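Local coordinates for protein BtGH115A (Bacteroides thetaiotaomicron, PDB 5BY3) that probably removes alpha-linked 4-O-methyl-glucuronic acid from decorated arabinogalactans by hydrolysis, as a family GH115 alpha-glucuronidase, at residues V39-D50 and R198-L206. Sequence-based numbering, arbitrary orientation.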
loop_
_atom_site.group_PDB
_atom_site.type_symbol
_atom_site.label_atom_id
_atom_site.label_comp_id
_atom_site.label_asym_id
_atom_site.label_seq_id
_atom_site.Cartn_x
_atom_site.Cartn_y
_atom_site.Cartn_z
ATOM N N VAL A 39 19.571 4.539 16.732
ATOM C CA VAL A 39 18.614 5.134 15.826
ATOM C C VAL A 39 18.725 6.645 15.904
ATOM O O VAL A 39 18.558 7.327 14.875
ATOM C CB VAL A 39 17.180 4.587 16.071
ATOM C CG1 VAL A 39 16.697 4.855 17.500
ATOM C CG2 VAL A 39 16.194 5.094 15.028
ATOM N N VAL A 40 19.063 7.172 17.088
ATOM C CA VAL A 40 19.226 8.616 17.230
ATOM C C VAL A 40 20.469 9.059 16.448
ATOM O O VAL A 40 20.416 10.003 15.674
ATOM C CB VAL A 40 19.242 9.092 18.718
ATOM C CG1 VAL A 40 19.503 10.597 18.837
ATOM C CG2 VAL A 40 17.921 8.772 19.381
ATOM N N ARG A 41 21.567 8.335 16.615
ATOM C CA ARG A 41 22.814 8.696 15.949
ATOM C C ARG A 41 22.722 8.529 14.432
ATOM O O ARG A 41 23.216 9.365 13.701
ATOM C CB ARG A 41 24.017 7.953 16.558
ATOM C CG ARG A 41 24.787 8.768 17.619
ATOM C CD ARG A 41 25.458 7.900 18.693
ATOM N NE ARG A 41 25.940 6.604 18.172
ATOM C CZ ARG A 41 25.502 5.397 18.555
ATOM N NH1 ARG A 41 24.566 5.262 19.500
ATOM N NH2 ARG A 41 26.017 4.307 17.991
ATOM N N THR A 42 22.020 7.498 13.986
ATOM C CA THR A 42 21.792 7.239 12.559
ATOM C C THR A 42 21.061 8.390 11.868
ATOM O O THR A 42 21.424 8.748 10.759
ATOM C CB THR A 42 20.994 5.950 12.365
ATOM O OG1 THR A 42 21.650 4.892 13.055
ATOM C CG2 THR A 42 20.933 5.596 10.916
ATOM N N SER A 43 20.062 8.956 12.553
ATOM C CA SER A 43 19.205 10.040 12.057
ATOM C C SER A 43 19.921 11.372 12.035
ATOM O O SER A 43 19.687 12.221 11.154
ATOM C CB SER A 43 17.953 10.178 12.938
ATOM O OG SER A 43 17.367 8.900 13.144
ATOM N N LEU A 44 20.766 11.558 13.040
ATOM C CA LEU A 44 21.701 12.639 13.038
ATOM C C LEU A 44 22.571 12.645 11.776
ATOM O O LEU A 44 22.655 13.670 11.117
ATOM C CB LEU A 44 22.538 12.620 14.306
ATOM C CG LEU A 44 21.882 13.449 15.407
ATOM C CD1 LEU A 44 22.800 13.468 16.616
ATOM C CD2 LEU A 44 21.609 14.860 14.943
ATOM N N ASP A 45 23.172 11.502 11.437
ATOM C CA ASP A 45 23.938 11.369 10.188
ATOM C C ASP A 45 23.108 11.799 8.967
ATOM O O ASP A 45 23.590 12.575 8.111
ATOM C CB ASP A 45 24.476 9.936 10.006
ATOM C CG ASP A 45 25.660 9.607 10.917
ATOM O OD1 ASP A 45 26.128 10.467 11.704
ATOM O OD2 ASP A 45 26.140 8.460 10.842
ATOM N N LEU A 46 21.859 11.326 8.922
ATOM C CA LEU A 46 20.944 11.635 7.840
ATOM C C LEU A 46 20.660 13.121 7.776
ATOM O O LEU A 46 20.603 13.662 6.699
ATOM C CB LEU A 46 19.625 10.890 7.991
ATOM C CG LEU A 46 19.441 9.605 7.206
ATOM C CD1 LEU A 46 18.021 9.093 7.421
ATOM C CD2 LEU A 46 19.762 9.797 5.722
ATOM N N LEU A 47 20.514 13.779 8.923
ATOM C CA LEU A 47 20.265 15.230 8.928
ATOM C C LEU A 47 21.476 16.013 8.430
ATOM O O LEU A 47 21.341 17.000 7.696
ATOM C CB LEU A 47 19.804 15.730 10.305
ATOM C CG LEU A 47 19.559 17.227 10.476
ATOM C CD1 LEU A 47 18.333 17.740 9.752
ATOM C CD2 LEU A 47 19.421 17.560 11.938
ATOM N N SER A 48 22.649 15.555 8.835
ATOM C CA SER A 48 23.895 16.214 8.518
ATOM C C SER A 48 24.073 16.158 7.039
ATOM O O SER A 48 24.423 17.165 6.414
ATOM C CB SER A 48 25.069 15.511 9.193
ATOM O OG SER A 48 24.796 15.439 10.554
ATOM N N ARG A 49 23.820 14.972 6.489
ATOM C CA ARG A 49 23.786 14.789 5.040
ATOM C C ARG A 49 22.878 15.836 4.346
ATOM O O ARG A 49 23.253 16.393 3.322
ATOM C CB ARG A 49 23.357 13.361 4.736
ATOM C CG ARG A 49 23.475 12.983 3.286
ATOM C CD ARG A 49 23.404 11.479 3.183
ATOM N NE ARG A 49 22.112 11.038 2.699
ATOM C CZ ARG A 49 21.699 9.774 2.718
ATOM N NH1 ARG A 49 22.456 8.806 3.225
ATOM N NH2 ARG A 49 20.506 9.477 2.228
ATOM N N ASP A 50 21.724 16.123 4.956
ATOM C CA ASP A 50 20.739 17.059 4.420
ATOM C C ASP A 50 21.124 18.491 4.683
ATOM O O ASP A 50 20.931 19.323 3.819
ATOM C CB ASP A 50 19.329 16.749 4.958
ATOM C CG ASP A 50 18.888 15.327 4.638
ATOM O OD1 ASP A 50 19.505 14.674 3.737
ATOM O OD2 ASP A 50 17.944 14.846 5.310
ATOM N N ARG A 198 19.850 1.496 2.901
ATOM C CA ARG A 198 19.070 2.334 2.003
ATOM C C ARG A 198 17.549 2.248 2.227
ATOM O O ARG A 198 16.891 3.286 2.276
ATOM C CB ARG A 198 19.399 2.050 0.535
ATOM C CG ARG A 198 20.679 2.722 0.049
ATOM C CD ARG A 198 20.701 4.244 0.180
ATOM N NE ARG A 198 21.968 4.733 -0.363
ATOM C CZ ARG A 198 22.414 5.993 -0.382
ATOM N NH1 ARG A 198 21.731 7.028 0.136
ATOM N NH2 ARG A 198 23.599 6.206 -0.940
ATOM N N ILE A 199 17.017 1.027 2.360
ATOM C CA ILE A 199 15.615 0.814 2.701
ATOM C C ILE A 199 15.259 1.429 4.051
ATOM O O ILE A 199 14.230 2.133 4.175
ATOM C CB ILE A 199 15.234 -0.675 2.655
ATOM C CG1 ILE A 199 15.566 -1.236 1.255
ATOM C CG2 ILE A 199 13.755 -0.838 2.987
ATOM C CD1 ILE A 199 15.383 -2.741 1.101
ATOM N N PHE A 200 16.131 1.227 5.041
ATOM C CA PHE A 200 15.877 1.782 6.358
ATOM C C PHE A 200 15.915 3.307 6.417
ATOM O O PHE A 200 15.091 3.911 7.152
ATOM C CB PHE A 200 16.749 1.155 7.437
ATOM C CG PHE A 200 16.757 -0.361 7.458
ATOM C CD1 PHE A 200 15.650 -1.111 7.085
ATOM C CD2 PHE A 200 17.897 -1.042 7.892
ATOM C CE1 PHE A 200 15.692 -2.495 7.126
ATOM C CE2 PHE A 200 17.948 -2.440 7.920
ATOM C CZ PHE A 200 16.840 -3.161 7.549
ATOM N N GLU A 201 16.796 3.944 5.629
ATOM C CA GLU A 201 16.700 5.417 5.436
ATOM C C GLU A 201 15.313 5.829 4.948
ATOM O O GLU A 201 14.739 6.829 5.384
ATOM C CB GLU A 201 17.634 5.912 4.335
ATOM C CG GLU A 201 19.088 6.045 4.673
ATOM C CD GLU A 201 19.925 6.466 3.472
ATOM O OE1 GLU A 201 19.396 6.925 2.426
ATOM O OE2 GLU A 201 21.141 6.329 3.586
ATOM N N LEU A 202 14.803 5.074 3.984
ATOM C CA LEU A 202 13.532 5.408 3.392
ATOM C C LEU A 202 12.464 5.295 4.462
ATOM O O LEU A 202 11.608 6.182 4.544
ATOM C CB LEU A 202 13.238 4.527 2.182
ATOM C CG LEU A 202 11.898 4.628 1.464
ATOM C CD1 LEU A 202 11.583 6.029 0.985
ATOM C CD2 LEU A 202 11.915 3.653 0.296
ATOM N N LEU A 203 12.544 4.251 5.300
ATOM C CA LEU A 203 11.517 4.025 6.332
ATOM C C LEU A 203 11.585 5.079 7.398
ATOM O O LEU A 203 10.565 5.609 7.805
ATOM C CB LEU A 203 11.620 2.639 6.949
ATOM C CG LEU A 203 11.386 1.454 6.011
ATOM C CD1 LEU A 203 11.654 0.160 6.760
ATOM C CD2 LEU A 203 9.997 1.450 5.383
ATOM N N LEU A 204 12.797 5.433 7.807
ATOM C CA LEU A 204 13.003 6.550 8.733
ATOM C C LEU A 204 12.375 7.835 8.217
ATOM O O LEU A 204 11.574 8.490 8.918
ATOM C CB LEU A 204 14.501 6.745 9.008
ATOM C CG LEU A 204 15.276 5.704 9.855
ATOM C CD1 LEU A 204 16.605 6.236 10.381
ATOM C CD2 LEU A 204 14.464 5.151 11.017
ATOM N N ARG A 205 12.680 8.167 6.961
ATOM C CA ARG A 205 12.166 9.404 6.368
ATOM C C ARG A 205 10.648 9.361 6.202
ATOM O O ARG A 205 10.011 10.416 6.147
ATOM C CB ARG A 205 12.807 9.648 5.013
ATOM C CG ARG A 205 14.240 10.082 5.053
ATOM C CD ARG A 205 14.625 10.487 3.620
ATOM N NE ARG A 205 16.048 10.779 3.401
ATOM C CZ ARG A 205 16.706 11.802 3.944
ATOM N NH1 ARG A 205 16.094 12.631 4.797
ATOM N NH2 ARG A 205 17.998 11.984 3.670
ATOM N N LEU A 206 10.087 8.150 6.073
ATOM C CA LEU A 206 8.648 7.957 6.021
ATOM C C LEU A 206 7.977 7.811 7.409
ATOM O O LEU A 206 6.742 7.675 7.506
ATOM C CB LEU A 206 8.309 6.764 5.117
ATOM C CG LEU A 206 8.533 6.880 3.612
ATOM C CD1 LEU A 206 8.441 5.506 2.966
ATOM C CD2 LEU A 206 7.557 7.856 2.981
#
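Helices 39-50 and 198-205 cross almost perpendicularly, at -87° with their axes 11.4 Å apart, and the backbones come nearest at S43 with L204 and at L46 with E201. Such spacing leaves room for long side chains, and two paired charges fill it, a worked example of arginines joining helices. R49, its CG anti to the backbone N, reaches E201 end-on: NH2 lies 2.8 Å from OE1 and NH1 2.8 Å from OE2. Both oxygens lie near the guanidinium plane, but R49 approaches from above the carboxylate, the two planes being 64° apart. The OE1 of E201 also accepts from NH1 of R198 at 3.3 Å, on its syn lone pair, while NE of R198 is hydrogen-bonded to OH of Y182. With an alanine in place of E201, R49 and R198 would probably face each other without the carboxylate they share, R49 then relying on E133. The second pair is flatter. R205, extended from CG to NE, meets D50 head-on, NH1 to OD2 at 2.9 Å and NH2 to OD1 at 3.1 Å, with the planes only 27° apart. Between the pairs, CD2 of L46 sits 3.5 Å above the centre of R49's guanidinium and also touches NH2 of R205. Farther from the salt bridges, L204 packs on L46 and V39, its CD1 3.9 Å from OG of S43, which is hydrogen-bonded to O of V39. E133 salt-bridges both R49 and R205, and OG of S124 hydrogen-bonds OD2 of D50. Helices 113-126 and 228-235 pack around L204, so the crossing joins helix 38-55, beside the N-terminal mixed sheet, to TIM-barrel helix 193-205, which follows strand 162-166 and precedes strand 210-212.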